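Local structure of membrane protein (Acinetobacter baumannii AB307-0294, 5DL5) at residues A[39-44]-A[414-419]. The protein is an outer-membrane beta-barrel porin of the OprD family that probably provides a channel for the uptake of small molecules, antibiotics among them. Numbering follows the deposited sequence.
Sequences LTRDKK and GDTNEW. With C8E ((hydroxyethyloxy)tri(ethyloxy)octane), chain B.
Arg41 and Glu418 meet across the seam of the OprD-family beta-barrel. Here the first strand, 29-43, pairs antiparallel with the last strand, 416-428, and closes the barrel. The two side chains run side by side from a non-hydrogen-bonded pair. Arg41 turns the NE edge of its guanidinium to Glu418 and gives two N-H groups to one oxygen. In this salt bridge Arg41 NE lies 2.8 Å from Glu418 OE2, and Arg41 NH2 lies 2.9 Å from the same atom. Both donors approach from one face of the carboxylate, and the two planes are 53° apart. Glu418 CG is anti to the backbone N (chi1 178°), and the extended chain beyond it carries OE2 to the arginine. Its other oxygen, OE1, forms a salt bridge with Arg420.

The guanidinium of Arg41 also holds a bound C8E detergent molecule. Arg41 NH1 donates to C8E O15 at 2.9 Å, and Arg41 NH2 also bonds C8E O18. C8E is hydrogen-bonded as well to Arg420, to the backbone N of Asn92 and to the carbonyl O of Tyr322. Leu39 CD2 lies 3.7 Å from Glu418 OE2. Thr416 CG2 packs on the CB and CG of Arg41, 4.0 Å from Arg41 CB.

Backbone bonds fix the register. Thr40 and Trp419 exchange two, and so do Asp42 and Asn417. The side chains of these four residues lie on the other face of the sheet. There a water is hydrogen-bonded to Thr40 OG1 at 2.6 Å and donates to Asn417 O at 2.9 Å.

At the start of the last strand, Lys43 lies alongside Thr416, and its NZ bonds the carbonyl of Ile413. Thr416 OG1 donates to Gly414 O at 2.9 Å, from above the carbonyl plane.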
loop_
_atom_site.group_PDB
_atom_site.type_symbol
_atom_site.label_atom_id
_atom_site.label_comp_id
_atom_site.label_asym_id
_atom_site.label_seq_id
_atom_site.Cartn_x
_atom_site.Cartn_y
_atom_site.Cartn_z
ATOM N N LEU A 39 -12.799 -10.183 5.513
ATOM C CA LEU A 39 -12.913 -9.629 4.184
ATOM C C LEU A 39 -13.671 -10.653 3.343
ATOM O O LEU A 39 -13.259 -11.808 3.210
ATOM C CB LEU A 39 -11.514 -9.355 3.605
ATOM C CG LEU A 39 -11.378 -8.534 2.317
ATOM C CD1 LEU A 39 -9.913 -7.965 2.108
ATOM C CD2 LEU A 39 -11.914 -9.265 1.119
ATOM N N THR A 40 -14.790 -10.226 2.790
ATOM C CA THR A 40 -15.571 -11.056 1.899
ATOM C C THR A 40 -15.890 -10.305 0.600
ATOM O O THR A 40 -16.199 -9.096 0.589
ATOM C CB THR A 40 -16.954 -11.443 2.552
ATOM O OG1 THR A 40 -17.776 -10.282 2.664
ATOM C CG2 THR A 40 -16.804 -12.097 3.958
ATOM N N ARG A 41 -15.941 -11.042 -0.488
ATOM C CA ARG A 41 -16.354 -10.555 -1.827
ATOM C C ARG A 41 -17.374 -11.550 -2.411
ATOM O O ARG A 41 -17.041 -12.756 -2.639
ATOM C CB ARG A 41 -15.155 -10.607 -2.731
ATOM C CG ARG A 41 -14.124 -9.547 -2.366
ATOM C CD ARG A 41 -13.186 -9.108 -3.529
ATOM N NE ARG A 41 -12.224 -8.164 -2.952
ATOM C CZ ARG A 41 -11.101 -7.754 -3.521
ATOM N NH1 ARG A 41 -10.751 -8.215 -4.652
ATOM N NH2 ARG A 41 -10.321 -6.916 -2.910
ATOM N N ASP A 42 -18.614 -11.059 -2.601
ATOM C CA ASP A 42 -19.701 -11.793 -3.226
ATOM C C ASP A 42 -19.740 -11.425 -4.675
ATOM O O ASP A 42 -19.877 -10.245 -5.012
ATOM C CB ASP A 42 -21.014 -11.425 -2.553
ATOM C CG ASP A 42 -21.011 -11.823 -1.056
ATOM O OD1 ASP A 42 -20.077 -12.518 -0.569
ATOM O OD2 ASP A 42 -21.918 -11.407 -0.313
ATOM N N LYS A 43 -19.596 -12.393 -5.544
ATOM C CA LYS A 43 -19.516 -12.144 -7.003
ATOM C C LYS A 43 -20.713 -12.816 -7.745
ATOM O O LYS A 43 -21.485 -13.511 -7.134
ATOM C CB LYS A 43 -18.142 -12.544 -7.496
ATOM C CG LYS A 43 -16.992 -11.891 -6.702
ATOM C CD LYS A 43 -15.887 -11.632 -7.686
ATOM C CE LYS A 43 -14.603 -11.191 -7.027
ATOM N NZ LYS A 43 -13.529 -11.267 -8.005
ATOM N N LYS A 44 -20.927 -12.574 -9.029
ATOM C CA LYS A 44 -22.141 -13.147 -9.656
ATOM C C LYS A 44 -21.935 -14.703 -9.881
ATOM O O LYS A 44 -20.831 -15.256 -9.614
ATOM C CB LYS A 44 -22.639 -12.356 -10.844
ATOM C CG LYS A 44 -21.621 -11.673 -11.740
ATOM C CD LYS A 44 -22.287 -11.170 -13.035
ATOM C CE LYS A 44 -21.272 -10.408 -13.843
ATOM N NZ LYS A 44 -21.526 -10.390 -15.296
ATOM N N GLY A 414 -14.287 -8.014 -11.480
ATOM C CA GLY A 414 -15.605 -8.616 -11.758
ATOM C C GLY A 414 -16.643 -7.953 -10.828
ATOM O O GLY A 414 -16.257 -7.406 -9.786
ATOM N N ASP A 415 -17.949 -8.017 -11.185
ATOM C CA ASP A 415 -18.943 -7.390 -10.336
ATOM C C ASP A 415 -18.875 -7.979 -8.912
ATOM O O ASP A 415 -18.845 -9.225 -8.781
ATOM C CB ASP A 415 -20.341 -7.623 -10.854
ATOM C CG ASP A 415 -20.622 -6.903 -12.155
ATOM O OD1 ASP A 415 -19.805 -6.174 -12.684
ATOM O OD2 ASP A 415 -21.721 -7.027 -12.600
ATOM N N THR A 416 -18.957 -7.126 -7.888
ATOM C CA THR A 416 -18.685 -7.482 -6.501
ATOM C C THR A 416 -19.303 -6.540 -5.512
ATOM O O THR A 416 -19.319 -5.331 -5.725
ATOM C CB THR A 416 -17.139 -7.369 -6.231
ATOM O OG1 THR A 416 -16.440 -8.313 -7.040
ATOM C CG2 THR A 416 -16.777 -7.585 -4.771
ATOM N N ASN A 417 -19.747 -7.118 -4.415
ATOM C CA ASN A 417 -20.104 -6.482 -3.201
ATOM C C ASN A 417 -19.041 -6.984 -2.213
ATOM O O ASN A 417 -19.045 -8.166 -1.847
ATOM C CB ASN A 417 -21.541 -6.937 -2.790
ATOM C CG ASN A 417 -22.600 -6.642 -3.930
ATOM O OD1 ASN A 417 -22.374 -5.841 -4.860
ATOM N ND2 ASN A 417 -23.741 -7.319 -3.867
ATOM N N GLU A 418 -18.297 -6.080 -1.673
ATOM C CA GLU A 418 -17.165 -6.372 -0.804
ATOM C C GLU A 418 -17.478 -5.806 0.552
ATOM O O GLU A 418 -17.928 -4.677 0.643
ATOM C CB GLU A 418 -15.867 -5.720 -1.240
ATOM C CG GLU A 418 -14.690 -6.025 -0.263
ATOM C CD GLU A 418 -13.302 -5.483 -0.669
ATOM O OE1 GLU A 418 -13.089 -4.306 -0.642
ATOM O OE2 GLU A 418 -12.369 -6.267 -0.962
ATOM N N TRP A 419 -17.219 -6.561 1.598
ATOM C CA TRP A 419 -17.157 -5.958 2.959
ATOM C C TRP A 419 -15.798 -6.232 3.587
ATOM O O TRP A 419 -15.318 -7.391 3.457
ATOM C CB TRP A 419 -18.149 -6.614 3.873
ATOM C CG TRP A 419 -19.529 -6.175 3.628
ATOM C CD1 TRP A 419 -20.430 -6.787 2.822
ATOM C CD2 TRP A 419 -20.229 -5.091 4.272
ATOM N NE1 TRP A 419 -21.593 -6.127 2.862
ATOM C CE2 TRP A 419 -21.528 -5.082 3.740
ATOM C CE3 TRP A 419 -19.876 -4.128 5.231
ATOM C CZ2 TRP A 419 -22.512 -4.155 4.142
ATOM C CZ3 TRP A 419 -20.825 -3.153 5.595
ATOM C CH2 TRP A 419 -22.137 -3.182 5.044
HETATM C C6 C8E B . -4.097 -16.108 -4.417
HETATM C C7 C8E B . -5.369 -15.637 -3.654
HETATM C C8 C8E B . -6.649 -15.450 -4.504
HETATM O O9 C8E B . -7.525 -14.346 -4.077
HETATM C C10 C8E B . -7.666 -13.460 -5.183
HETATM C C11 C8E B . -6.494 -12.463 -5.208
HETATM O O12 C8E B . -6.813 -11.303 -5.946
HETATM C C13 C8E B . -7.885 -10.485 -5.458
HETATM C C14 C8E B . -7.356 -9.369 -4.597
HETATM O O15 C8E B . -7.840 -8.075 -4.946
HETATM C C16 C8E B . -7.672 -7.607 -6.293
HETATM C C17 C8E B . -7.478 -6.099 -6.146
HETATM O O18 C8E B . -8.193 -5.718 -4.931
HETATM C C19 C8E B . -7.564 -4.688 -4.156
HETATM C C20 C8E B . -8.493 -4.304 -3.017
HETATM O O21 C8E B . -8.184 -3.094 -2.268
HETATM O O HOH W 1 -19.244 -9.674 0.609
#